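Local coordinates for protein probable arabinosyltransferase B (Mycobacterium tuberculosis H37Rv, PDB 7BVF) that polymerises arabinose into the arabinan of cell-wall arabinogalactan as a membrane-embedded arabinosyltransferase, whose pocket is occupied here by the drug ethambutol, at residues Q105-N110 with K805-G810; R539-L544 with F634-C639; P757-G762 with Y835-A840; E800-K805 with G923-A928; P918-G923 with R930-A935. All coordinates share one frame; numbering follows the deposited sequence.

Contact 1. Residues Q105-N110 with K805-G810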
# COMPACT_ATOMS: atom_id res chain seq x y z
N GLN A 105 -26.89 8.87 29.51
CA GLN A 105 -26.89 9.49 28.19
C GLN A 105 -25.49 9.61 27.59
O GLN A 105 -25.27 10.46 26.72
CB GLN A 105 -27.57 10.86 28.25
CG GLN A 105 -26.88 11.85 29.17
CD GLN A 105 -27.39 11.79 30.59
OE1 GLN A 105 -28.05 10.82 30.98
NE2 GLN A 105 -27.09 12.81 31.38
N GLY A 106 -24.55 8.78 28.03
CA GLY A 106 -23.21 8.79 27.47
C GLY A 106 -23.18 8.36 26.02
O GLY A 106 -24.23 8.09 25.44
N LYS A 107 -22.00 8.30 25.41
CA LYS A 107 -21.92 7.94 24.00
C LYS A 107 -22.30 6.48 23.79
O LYS A 107 -23.29 6.17 23.12
CB LYS A 107 -20.52 8.21 23.46
CG LYS A 107 -20.42 8.13 21.96
CD LYS A 107 -19.05 8.56 21.49
CE LYS A 107 -18.87 8.32 20.00
NZ LYS A 107 -17.47 8.58 19.58
N ASP A 108 -21.53 5.56 24.36
CA ASP A 108 -21.90 4.16 24.45
C ASP A 108 -21.96 3.82 25.93
O ASP A 108 -21.00 3.32 26.51
CB ASP A 108 -20.92 3.27 23.71
CG ASP A 108 -20.95 3.51 22.22
OD1 ASP A 108 -22.01 3.91 21.70
OD2 ASP A 108 -19.90 3.29 21.56
N ALA A 109 -23.10 4.12 26.55
CA ALA A 109 -23.24 3.88 27.97
C ALA A 109 -23.81 2.50 28.25
O ALA A 109 -23.39 1.85 29.21
CB ALA A 109 -24.13 4.95 28.61
N ASN A 110 -24.76 2.04 27.43
CA ASN A 110 -25.29 0.69 27.60
C ASN A 110 -24.19 -0.34 27.41
O ASN A 110 -24.03 -1.25 28.23
CB ASN A 110 -26.44 0.46 26.63
CG ASN A 110 -27.60 1.38 26.88
OD1 ASN A 110 -28.41 1.14 27.78
ND2 ASN A 110 -27.69 2.45 26.10
N LYS A 805 -20.52 5.87 9.00
CA LYS A 805 -21.43 4.89 9.59
C LYS A 805 -21.03 4.48 11.00
O LYS A 805 -21.81 4.72 11.94
CB LYS A 805 -21.58 3.69 8.66
CG LYS A 805 -23.01 3.16 8.56
CD LYS A 805 -23.07 1.92 7.68
CE LYS A 805 -24.51 1.52 7.39
NZ LYS A 805 -24.63 0.09 6.99
N PRO A 806 -19.87 3.87 11.24
CA PRO A 806 -19.58 3.36 12.58
C PRO A 806 -19.10 4.46 13.51
O PRO A 806 -18.63 5.52 13.08
CB PRO A 806 -18.47 2.32 12.34
CG PRO A 806 -17.87 2.68 11.01
CD PRO A 806 -18.69 3.76 10.36
N ASN A 807 -19.23 4.20 14.80
CA ASN A 807 -18.84 5.17 15.81
C ASN A 807 -17.34 5.41 15.76
O ASN A 807 -16.54 4.48 15.96
CB ASN A 807 -19.25 4.69 17.20
CG ASN A 807 -20.57 5.28 17.65
OD1 ASN A 807 -21.33 5.81 16.84
ND2 ASN A 807 -20.85 5.18 18.94
N GLN A 808 -16.95 6.65 15.47
CA GLN A 808 -15.55 7.04 15.41
C GLN A 808 -15.11 7.63 16.75
O GLN A 808 -15.92 8.20 17.49
CB GLN A 808 -15.34 8.08 14.31
CG GLN A 808 -15.73 7.59 12.93
CD GLN A 808 -14.79 6.53 12.40
OE1 GLN A 808 -13.72 6.83 11.89
NE2 GLN A 808 -15.19 5.27 12.53
N PRO A 809 -13.83 7.49 17.10
CA PRO A 809 -13.37 7.97 18.40
C PRO A 809 -13.01 9.45 18.37
O PRO A 809 -12.48 9.97 17.39
CB PRO A 809 -12.12 7.12 18.66
CG PRO A 809 -11.60 6.82 17.30
CD PRO A 809 -12.79 6.71 16.40
N GLY A 810 -13.30 10.12 19.48
CA GLY A 810 -12.98 11.53 19.61
C GLY A 810 -13.71 12.39 18.61
O GLY A 810 -13.09 13.11 17.83
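Lys107 reaches across to Gln808, where NZ donates a hydrogen bond to the backbone O at 2.6 Å. Two loops meet here at the surface, one from the concanavalin-like domain near the start of the chain and one from the EmbC C-terminal domain, so this is a bridge between two domains far apart in sequence. The lysine chain is extended from end to end: with CG opposite the backbone N (chi1 -169°) and every later torsion near 180°, it spans the gap like a rod. NZ lies roughly beyond the oxygen, the C=O...N angle being 158°, tilted somewhat from the carbonyl plane. The same NZ also bonds Thr811 just downstream, so the ammonium is gripped by two neighbouring groups, and Asp1041 adds a long, weak ion pair. Beside it, Asp108 and Asn807 point at each other from opposite directions, carboxylate and amide nearly coplanar. Their one bond, from Asn807 ND2 to Asp108 OD2 at 3.4 Å, is weak. Packing adds little: Lys107 and Asn807 slide past each other in opposite senses, and the methylene Lys107 CE passes Asn807 ND2 at 3.9 Å.

Contact 2. Residues R539-L544 with F634-C639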
# COMPACT_ATOMS: atom_id res chain seq x y z
N ARG A 539 14.84 13.77 4.51
CA ARG A 539 14.94 12.52 5.24
C ARG A 539 15.36 11.35 4.37
O ARG A 539 15.50 10.24 4.89
CB ARG A 539 13.61 12.21 5.93
CG ARG A 539 13.40 13.03 7.19
CD ARG A 539 11.93 13.24 7.48
NE ARG A 539 11.28 12.02 7.95
CZ ARG A 539 11.26 11.63 9.22
NH1 ARG A 539 11.87 12.35 10.15
NH2 ARG A 539 10.64 10.51 9.56
N ARG A 540 15.55 11.56 3.07
CA ARG A 540 16.07 10.52 2.19
C ARG A 540 17.58 10.60 2.05
O ARG A 540 18.25 9.56 1.97
CB ARG A 540 15.44 10.64 0.80
CG ARG A 540 13.97 10.33 0.73
CD ARG A 540 13.55 10.23 -0.71
NE ARG A 540 12.11 10.29 -0.87
CZ ARG A 540 11.48 10.08 -2.02
NH1 ARG A 540 10.17 10.16 -2.09
NH2 ARG A 540 12.18 9.79 -3.11
N PHE A 541 18.12 11.81 2.02
CA PHE A 541 19.53 12.01 1.70
C PHE A 541 20.43 11.35 2.74
O PHE A 541 21.43 10.72 2.39
CB PHE A 541 19.83 13.50 1.60
CG PHE A 541 21.24 13.81 1.19
CD1 PHE A 541 21.61 13.79 -0.14
CD2 PHE A 541 22.20 14.12 2.14
CE1 PHE A 541 22.90 14.07 -0.52
CE2 PHE A 541 23.49 14.41 1.76
CZ PHE A 541 23.84 14.38 0.43
N GLY A 542 20.09 11.50 4.02
CA GLY A 542 20.95 10.96 5.07
C GLY A 542 21.18 9.47 4.93
O GLY A 542 22.28 8.98 5.20
N PHE A 543 20.16 8.73 4.51
CA PHE A 543 20.30 7.29 4.36
C PHE A 543 20.87 6.91 3.00
O PHE A 543 21.65 5.96 2.90
CB PHE A 543 18.95 6.61 4.58
CG PHE A 543 18.97 5.14 4.30
CD1 PHE A 543 19.63 4.27 5.15
CD2 PHE A 543 18.33 4.62 3.19
CE1 PHE A 543 19.65 2.91 4.90
CE2 PHE A 543 18.35 3.26 2.93
CZ PHE A 543 19.01 2.41 3.79
N LEU A 544 20.50 7.64 1.95
CA LEU A 544 20.96 7.28 0.62
C LEU A 544 22.46 7.52 0.47
O LEU A 544 23.17 6.70 -0.13
CB LEU A 544 20.18 8.04 -0.44
CG LEU A 544 18.70 7.68 -0.60
CD1 LEU A 544 18.15 8.25 -1.89
CD2 LEU A 544 18.51 6.18 -0.55
N PHE A 634 22.47 10.24 -10.08
CA PHE A 634 21.24 9.45 -10.02
C PHE A 634 20.64 9.47 -8.61
O PHE A 634 19.42 9.59 -8.45
CB PHE A 634 21.52 8.01 -10.46
CG PHE A 634 20.32 7.12 -10.47
CD1 PHE A 634 19.48 7.08 -11.57
CD2 PHE A 634 20.02 6.32 -9.38
CE1 PHE A 634 18.38 6.26 -11.58
CE2 PHE A 634 18.92 5.50 -9.39
CZ PHE A 634 18.10 5.47 -10.49
N LEU A 635 21.49 9.34 -7.59
CA LEU A 635 21.01 9.40 -6.22
C LEU A 635 20.38 10.74 -5.91
O LEU A 635 19.34 10.81 -5.24
CB LEU A 635 22.17 9.10 -5.26
CG LEU A 635 22.01 9.28 -3.76
CD1 LEU A 635 22.73 8.15 -3.06
CD2 LEU A 635 22.57 10.61 -3.29
N LEU A 636 20.97 11.83 -6.40
CA LEU A 636 20.38 13.15 -6.19
C LEU A 636 19.04 13.27 -6.89
O LEU A 636 18.08 13.81 -6.32
CB LEU A 636 21.33 14.24 -6.69
CG LEU A 636 22.35 14.79 -5.71
CD1 LEU A 636 23.15 15.88 -6.37
CD2 LEU A 636 21.64 15.33 -4.49
N ALA A 637 18.95 12.79 -8.13
CA ALA A 637 17.68 12.84 -8.85
C ALA A 637 16.60 12.04 -8.14
O ALA A 637 15.43 12.41 -8.18
CB ALA A 637 17.86 12.32 -10.27
N LEU A 638 16.97 10.93 -7.50
CA LEU A 638 16.00 10.15 -6.75
C LEU A 638 15.62 10.83 -5.44
O LEU A 638 14.48 10.69 -4.99
CB LEU A 638 16.55 8.75 -6.49
CG LEU A 638 15.58 7.67 -6.02
CD1 LEU A 638 16.05 6.33 -6.54
CD2 LEU A 638 15.49 7.63 -4.51
N CYS A 639 16.55 11.55 -4.83
CA CYS A 639 16.29 12.20 -3.55
C CYS A 639 15.40 13.43 -3.70
O CYS A 639 14.57 13.71 -2.84
CB CYS A 639 17.61 12.58 -2.88
SG CYS A 639 17.44 13.39 -1.29
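Leu544 and Cys639 supply the main bumps where two helices run nearly antiparallel through the membrane domain, helix 537-559 and helix 622-639; the axes of their short segments come within 9.9 Å, with 151° between directions. Cys639 puts its sulfur opposite its own backbone N (chi1 180°), which pushes SG into the hollow between Arg540 and Phe541: SG lies 4.0 Å from Arg540 CB and 3.8 Å from Phe541 CB. It sits at the edge of the phenylalanine ring, near the ring plane. One turn further along, Leu544 works in two directions. Its CB rests against the CD1 methyl of Leu635 at 3.7 Å, while its CD1 meets Leu638 CD2 at 3.8 Å, those two side chains crossing at about a right angle. Further round the helix, Phe541 CE1 faces the methyls Leu635 CD2 and Leu636 CD2, each a loose 4.4 Å away. Helix 706-727 backs this corner, its Val710 and Met714 touching both Phe541 and Leu636. On the remaining flank Arg540 stretches across Leu638 and brings NH2 to 3.1 Å from Leu638 O. Methyls, sulfur and an aromatic ring thus do nearly all the work, as suits a largely buried interface in a membrane-spanning bundle; the arginine brings a polar group to one flank of an otherwise apolar contact.

Contact 3. Residues P757-G762 with Y835-A840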
# COMPACT_ATOMS: atom_id res chain seq x y z
N PRO A 757 -14.85 33.58 21.65
CA PRO A 757 -15.89 33.08 22.55
C PRO A 757 -17.18 33.84 22.35
O PRO A 757 -17.17 35.05 22.08
CB PRO A 757 -15.29 33.34 23.94
CG PRO A 757 -14.46 34.56 23.74
CD PRO A 757 -13.97 34.55 22.32
N ASP A 758 -18.31 33.14 22.47
CA ASP A 758 -19.63 33.71 22.22
C ASP A 758 -19.71 34.27 20.80
O ASP A 758 -19.76 35.48 20.56
CB ASP A 758 -19.98 34.79 23.25
CG ASP A 758 -21.38 35.34 23.06
OD1 ASP A 758 -22.35 34.58 23.25
OD2 ASP A 758 -21.52 36.53 22.71
N THR A 759 -19.69 33.34 19.84
CA THR A 759 -19.73 33.72 18.44
C THR A 759 -21.13 34.11 18.01
O THR A 759 -21.64 33.62 17.00
CB THR A 759 -19.21 32.57 17.57
OG1 THR A 759 -19.49 32.84 16.20
CG2 THR A 759 -19.88 31.28 17.97
N ASN A 760 -21.74 35.02 18.76
CA ASN A 760 -23.02 35.62 18.40
C ASN A 760 -22.95 37.14 18.38
O ASN A 760 -23.96 37.79 18.11
CB ASN A 760 -24.12 35.17 19.37
CG ASN A 760 -24.72 33.83 19.00
OD1 ASN A 760 -25.65 33.76 18.20
ND2 ASN A 760 -24.18 32.77 19.58
N ALA A 761 -21.79 37.71 18.68
CA ALA A 761 -21.56 39.14 18.58
C ALA A 761 -20.76 39.45 17.31
O ALA A 761 -20.06 38.59 16.77
CB ALA A 761 -20.81 39.66 19.81
N GLY A 762 -20.87 40.69 16.86
CA GLY A 762 -20.23 41.11 15.63
C GLY A 762 -21.12 41.06 14.41
O GLY A 762 -20.64 41.38 13.32
N TYR A 835 -20.86 25.89 15.72
CA TYR A 835 -20.02 26.83 16.45
C TYR A 835 -20.73 27.50 17.61
O TYR A 835 -20.12 28.27 18.35
CB TYR A 835 -19.44 27.89 15.50
CG TYR A 835 -18.46 27.32 14.52
CD1 TYR A 835 -17.41 26.53 14.96
CD2 TYR A 835 -18.59 27.54 13.17
CE1 TYR A 835 -16.52 25.99 14.07
CE2 TYR A 835 -17.70 27.00 12.27
CZ TYR A 835 -16.67 26.22 12.73
OH TYR A 835 -15.77 25.68 11.85
N GLY A 836 -22.00 27.19 17.81
CA GLY A 836 -22.79 27.84 18.83
C GLY A 836 -23.61 29.01 18.35
O GLY A 836 -24.04 29.82 19.18
N LEU A 837 -23.82 29.13 17.05
CA LEU A 837 -24.68 30.18 16.53
C LEU A 837 -26.12 29.92 16.93
O LEU A 837 -26.61 28.79 16.84
CB LEU A 837 -24.55 30.26 15.01
CG LEU A 837 -23.19 30.68 14.45
CD1 LEU A 837 -23.04 30.23 13.02
CD2 LEU A 837 -23.05 32.17 14.55
N ASP A 838 -26.81 30.96 17.37
CA ASP A 838 -28.17 30.83 17.88
C ASP A 838 -29.16 30.79 16.72
O ASP A 838 -29.36 31.81 16.05
CB ASP A 838 -28.50 31.97 18.83
CG ASP A 838 -29.58 31.60 19.82
OD1 ASP A 838 -29.93 30.41 19.91
OD2 ASP A 838 -30.08 32.51 20.52
N PRO A 839 -29.81 29.65 16.47
CA PRO A 839 -30.75 29.57 15.34
C PRO A 839 -31.95 30.49 15.47
O PRO A 839 -32.67 30.66 14.48
CB PRO A 839 -31.17 28.10 15.33
CG PRO A 839 -30.91 27.62 16.71
CD PRO A 839 -29.71 28.37 17.20
N ALA A 840 -32.19 31.07 16.64
CA ALA A 840 -33.27 32.04 16.81
C ALA A 840 -32.83 33.46 16.51
O ALA A 840 -33.62 34.39 16.68
CB ALA A 840 -33.83 31.96 18.23
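Asn760 uses both ends of a single side-chain amide to hold the backbone of the facing loop at Gly836 and Asp838, taking one bond and giving another. The two loops belong to the EmbC C-terminal domain, and the asparagine is the third residue of an inverse gamma turn centred on Thr759. Asn760 OD1 accepts from Asp838 N at 3.1 Å; that donor lies in the carbonyl plane, on a lone pair, with C=O...N at 120°. Asn760 ND2 donates to Gly836 O at 3.0 Å, and this acceptor stays close to the plane of the amide. Two bonds at opposite ends fix the rotation of the flat group and are consistent with the modelled orientation of the amide. They straddle Leu837, whose own side chain turns back toward the gamma turn: CD2 approaches Thr759 O at 3.2 Å and Thr759 OG1 at 4.0 Å, the two side chains crossing at about a right angle. Leu837 also packs on Phe763, and Asp838 has a long, weak ion pair with Arg841, which touches Asn760 as well. On the other flank the Thr759 methyl takes the place between backbone N and carbonyl carbon (chi1 169° for OG1), and this brings Thr759 CG2 to 4.2 Å from Tyr835 CB.

Contact 4. Residues E800-K805 with G923-A928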
# COMPACT_ATOMS: atom_id res chain seq x y z
N GLU A 800 -16.74 20.99 10.29
CA GLU A 800 -15.36 20.56 10.07
C GLU A 800 -15.21 19.04 10.16
O GLU A 800 -14.20 18.53 10.64
CB GLU A 800 -14.41 21.24 11.06
CG GLU A 800 -14.48 22.75 11.02
CD GLU A 800 -13.67 23.38 12.14
OE1 GLU A 800 -14.02 24.51 12.55
OE2 GLU A 800 -12.70 22.75 12.61
N ALA A 801 -16.21 18.31 9.67
CA ALA A 801 -16.15 16.86 9.68
C ALA A 801 -17.21 16.32 8.73
O ALA A 801 -18.08 17.05 8.25
CB ALA A 801 -16.35 16.30 11.08
N ILE A 802 -17.12 15.02 8.46
CA ILE A 802 -18.08 14.31 7.62
C ILE A 802 -18.50 13.05 8.36
O ILE A 802 -17.66 12.20 8.66
CB ILE A 802 -17.49 13.96 6.24
CG1 ILE A 802 -17.01 15.22 5.53
CG2 ILE A 802 -18.53 13.26 5.39
CD1 ILE A 802 -16.48 14.97 4.14
N VAL A 803 -19.80 12.93 8.64
CA VAL A 803 -20.31 11.81 9.42
C VAL A 803 -20.23 10.54 8.60
O VAL A 803 -20.56 10.53 7.40
CB VAL A 803 -21.74 12.09 9.89
CG1 VAL A 803 -22.19 11.05 10.88
CG2 VAL A 803 -21.83 13.47 10.50
N MET A 804 -19.80 9.45 9.23
CA MET A 804 -19.73 8.14 8.60
C MET A 804 -20.48 7.13 9.46
O MET A 804 -21.01 7.46 10.53
CB MET A 804 -18.29 7.70 8.36
CG MET A 804 -17.34 8.00 9.49
SD MET A 804 -15.62 7.94 8.94
CE MET A 804 -15.60 6.37 8.08
N LYS A 805 -20.52 5.87 9.00
CA LYS A 805 -21.43 4.89 9.59
C LYS A 805 -21.03 4.48 11.00
O LYS A 805 -21.81 4.72 11.94
CB LYS A 805 -21.58 3.69 8.66
CG LYS A 805 -23.01 3.16 8.56
CD LYS A 805 -23.07 1.92 7.68
CE LYS A 805 -24.51 1.52 7.39
NZ LYS A 805 -24.63 0.09 6.99
N GLY A 923 -11.50 22.94 1.77
CA GLY A 923 -11.89 23.02 0.38
C GLY A 923 -12.16 21.67 -0.25
O GLY A 923 -13.06 21.53 -1.07
N GLU A 924 -11.37 20.67 0.13
CA GLU A 924 -11.56 19.31 -0.37
C GLU A 924 -12.62 18.54 0.39
O GLU A 924 -12.92 17.40 0.03
CB GLU A 924 -10.23 18.55 -0.33
CG GLU A 924 -9.06 19.31 -0.92
CD GLU A 924 -9.04 19.27 -2.44
OE1 GLU A 924 -8.77 18.19 -3.00
OE2 GLU A 924 -9.29 20.32 -3.07
N GLN A 925 -13.20 19.13 1.44
CA GLN A 925 -14.31 18.55 2.19
C GLN A 925 -15.53 19.44 1.96
O GLN A 925 -15.80 20.35 2.76
CB GLN A 925 -13.98 18.46 3.69
CG GLN A 925 -12.99 17.37 4.04
CD GLN A 925 -11.56 17.75 3.70
OE1 GLN A 925 -11.15 18.90 3.83
NE2 GLN A 925 -10.78 16.76 3.27
N PRO A 926 -16.29 19.22 0.89
CA PRO A 926 -17.31 20.19 0.48
C PRO A 926 -18.55 20.23 1.36
O PRO A 926 -19.47 20.99 1.04
CB PRO A 926 -17.67 19.73 -0.94
CG PRO A 926 -16.55 18.87 -1.37
CD PRO A 926 -16.10 18.18 -0.13
N LYS A 927 -18.64 19.46 2.43
CA LYS A 927 -19.80 19.52 3.33
C LYS A 927 -19.30 19.62 4.77
O LYS A 927 -19.25 18.62 5.49
CB LYS A 927 -20.66 18.29 3.11
CG LYS A 927 -19.83 17.05 2.84
CD LYS A 927 -20.67 15.81 2.62
CE LYS A 927 -21.03 15.64 1.16
NZ LYS A 927 -21.60 14.30 0.90
N ALA A 928 -18.94 20.83 5.21
CA ALA A 928 -18.26 20.92 6.49
C ALA A 928 -18.57 22.14 7.35
O ALA A 928 -17.98 22.24 8.43
CB ALA A 928 -16.75 20.83 6.25
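Ile802 meets Lys927 and Gln925 because its first torsion (chi1 -57°) sets CG1 beside the backbone N and its second keeps the chain extended, so that CD1 is carried out across the gap. Lys927 answers from a tight corner: chi1 of 37° holds CG between its own backbone N and carbonyl carbon. The two side chains cross at about a right angle, with Ile802 CD1 4.2 Å from Lys927 CG. The same methyl is also 4.2 Å from Gln925 CG, so it touches two aliphatic stems of otherwise polar residues. Closer to the backbone, Ile802 CG1 passes Lys927 O at 4.1 Å.

The polar centre of the contact is backbone to backbone. Glu800 N donates to Ala928 O at 2.6 Å, almost perfectly straight at 177°, with the donor in the carbonyl plane. Next to it the methyl Ala928 CB lies 4.0 Å from Glu800 N, packing alongside the bond. Glu800 sits in the turn of a small hairpin, between strands 797-798 and 801-802 of the EmbC C-terminal domain, and the bond ties that turn to the loop leading into strand 932-935. Across the rest of the hairpin's edge the pairing does not continue: Ala801 O and Lys927 O face each other as two acceptors. Trp815 covers Ala801 and Val803. The chemistry is that of a single-point anchor, one backbone bond supplemented by aliphatic contact at the protein surface, and the hairpin strand is not extended by a further strand pairing with this loop.

Contact 5. Residues P918-G923 with R930-A935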
# COMPACT_ATOMS: atom_id res chain seq x y z
N PRO A 918 -12.72 34.15 -0.87
CA PRO A 918 -12.52 33.73 0.52
C PRO A 918 -11.25 32.92 0.71
O PRO A 918 -10.57 32.51 -0.23
CB PRO A 918 -13.76 32.89 0.81
CG PRO A 918 -14.23 32.44 -0.52
CD PRO A 918 -13.95 33.57 -1.43
N ASP A 919 -10.92 32.70 1.98
CA ASP A 919 -9.83 31.83 2.41
C ASP A 919 -10.44 30.70 3.22
O ASP A 919 -10.56 30.80 4.44
CB ASP A 919 -8.79 32.59 3.24
CG ASP A 919 -8.01 33.60 2.44
OD1 ASP A 919 -7.63 33.28 1.30
OD2 ASP A 919 -7.77 34.71 2.96
N ASP A 920 -10.83 29.63 2.55
CA ASP A 920 -11.35 28.46 3.26
C ASP A 920 -10.27 27.40 3.39
O ASP A 920 -9.38 27.28 2.55
CB ASP A 920 -12.58 27.88 2.57
CG ASP A 920 -12.37 27.57 1.10
OD1 ASP A 920 -13.38 27.33 0.41
OD2 ASP A 920 -11.21 27.57 0.64
N LEU A 921 -10.36 26.63 4.47
CA LEU A 921 -9.40 25.57 4.74
C LEU A 921 -9.91 24.20 4.34
O LEU A 921 -9.11 23.35 3.92
CB LEU A 921 -9.04 25.55 6.23
CG LEU A 921 -8.88 26.91 6.90
CD1 LEU A 921 -8.51 26.71 8.35
CD2 LEU A 921 -7.84 27.74 6.20
N TYR A 922 -11.21 23.96 4.46
CA TYR A 922 -11.80 22.66 4.14
C TYR A 922 -12.38 22.68 2.73
O TYR A 922 -13.56 22.46 2.50
CB TYR A 922 -12.87 22.31 5.18
CG TYR A 922 -12.32 22.32 6.58
CD1 TYR A 922 -11.64 21.22 7.08
CD2 TYR A 922 -12.45 23.43 7.39
CE1 TYR A 922 -11.13 21.22 8.35
CE2 TYR A 922 -11.93 23.45 8.67
CZ TYR A 922 -11.27 22.34 9.14
OH TYR A 922 -10.75 22.33 10.41
N GLY A 923 -11.50 22.94 1.77
CA GLY A 923 -11.89 23.02 0.38
C GLY A 923 -12.16 21.67 -0.25
O GLY A 923 -13.06 21.53 -1.07
N ARG A 930 -17.76 25.52 7.11
CA ARG A 930 -16.32 25.75 7.17
C ARG A 930 -15.88 27.16 7.50
O ARG A 930 -14.67 27.39 7.61
CB ARG A 930 -15.68 25.34 5.84
CG ARG A 930 -15.92 26.33 4.73
CD ARG A 930 -15.46 25.73 3.45
NE ARG A 930 -16.08 24.43 3.26
CZ ARG A 930 -16.95 24.17 2.31
NH1 ARG A 930 -17.30 25.11 1.45
NH2 ARG A 930 -17.47 22.96 2.21
N ASN A 931 -16.79 28.12 7.67
CA ASN A 931 -16.43 29.42 8.24
C ASN A 931 -15.39 30.16 7.38
O ASN A 931 -14.23 30.32 7.75
CB ASN A 931 -15.93 29.23 9.68
CG ASN A 931 -15.87 30.51 10.46
OD1 ASN A 931 -15.28 31.49 10.02
ND2 ASN A 931 -16.49 30.51 11.63
N LEU A 932 -15.84 30.59 6.20
CA LEU A 932 -15.02 31.39 5.29
C LEU A 932 -14.62 32.71 5.95
O LEU A 932 -15.36 33.26 6.76
CB LEU A 932 -15.80 31.70 4.02
CG LEU A 932 -16.50 30.57 3.27
CD1 LEU A 932 -17.31 31.15 2.13
CD2 LEU A 932 -15.54 29.55 2.78
N ARG A 933 -13.47 33.25 5.54
CA ARG A 933 -12.93 34.45 6.17
C ARG A 933 -12.35 35.41 5.14
O ARG A 933 -11.62 34.99 4.24
CB ARG A 933 -11.86 34.10 7.20
CG ARG A 933 -10.86 33.09 6.72
CD ARG A 933 -10.16 32.44 7.88
NE ARG A 933 -10.82 31.22 8.32
CZ ARG A 933 -10.24 30.31 9.10
NH1 ARG A 933 -9.00 30.49 9.53
NH2 ARG A 933 -10.91 29.23 9.46
N PHE A 934 -12.66 36.69 5.30
CA PHE A 934 -12.20 37.76 4.41
C PHE A 934 -11.43 38.79 5.22
O PHE A 934 -11.98 39.39 6.14
CB PHE A 934 -13.38 38.43 3.70
CG PHE A 934 -14.30 37.48 2.99
CD1 PHE A 934 -15.35 36.89 3.66
CD2 PHE A 934 -14.11 37.19 1.66
CE1 PHE A 934 -16.19 36.02 3.01
CE2 PHE A 934 -14.95 36.32 1.01
CZ PHE A 934 -15.99 35.74 1.69
N ALA A 935 -10.17 39.00 4.86
CA ALA A 935 -9.32 39.92 5.60
C ALA A 935 -9.77 41.36 5.40
O ALA A 935 -9.97 41.81 4.27
CB ALA A 935 -7.87 39.77 5.16
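Arg933 runs along Asp919 and ends against Leu921, and its path shows how the two segments fit. From CB the chain leaves with CG between backbone N and carbonyl carbon (chi1 46°), which lays Arg933 CG against Asp919 O at 3.2 Å. Arg933 CD and NE pass Asp919 O at 3.8 and 3.9 Å; then a bend at chi3 turns the guanidinium so that Leu921 CG lies over one of its faces. Arg933 NH2 is 3.7 Å from Leu921 CD1. A leucine thus lies over one face and Asn931 O sits at the edge, in plane, while NH1 has a weak hydrogen-bond partner in Trp1057 O.

Between the backbones, Asp919 N donates to Arg933 O at 3.3 Å, the one hydrogen bond between the segments. On the side away from the Arg933 chain other side chains pack. Pro918 and Phe934 lie side by side, Pro918 CB 3.6 Å from Phe934 CE2. Asp920 CB leans on the Leu932 methyl CD2 at 3.4 Å. At the far end Arg930 slides past Tyr922, CB to the ring atom CD2 at 4.1 Å, and its NH2 is taken up by Gly881 O.

Strand 932-935 is an outer strand of an antiparallel sheet in the EmbC C-terminal domain. Residues 918-923 run roughly antiparallel to it, strand 874-881 is its partner within the sheet through Phe934 and Val875, and Arg933 and Asn931 rest on Tyr1052 of strand 1046-1053.

Overall arrangement
Contacts 2 and 5 are the buried ones, yet they differ: contact 2 packs two helices predicted to span the membrane through methyls and sulfur, contact 5 sets a loop against a strand with arginine stems in its core. Contacts 1 and 4 lie at the surface and contact 3 is partly buried; all three depend on hydrogen bonds to backbone atoms. Contacts 3, 4 and 5 belong to the EmbC C-terminal domain and touch one another, Ala928 of contact 4 packing on Tyr922 of contact 5, whereas contact 1 links this domain to the concanavalin-like one. Contact 2 stands apart, about 21 Å from contact 4 between nearest atoms.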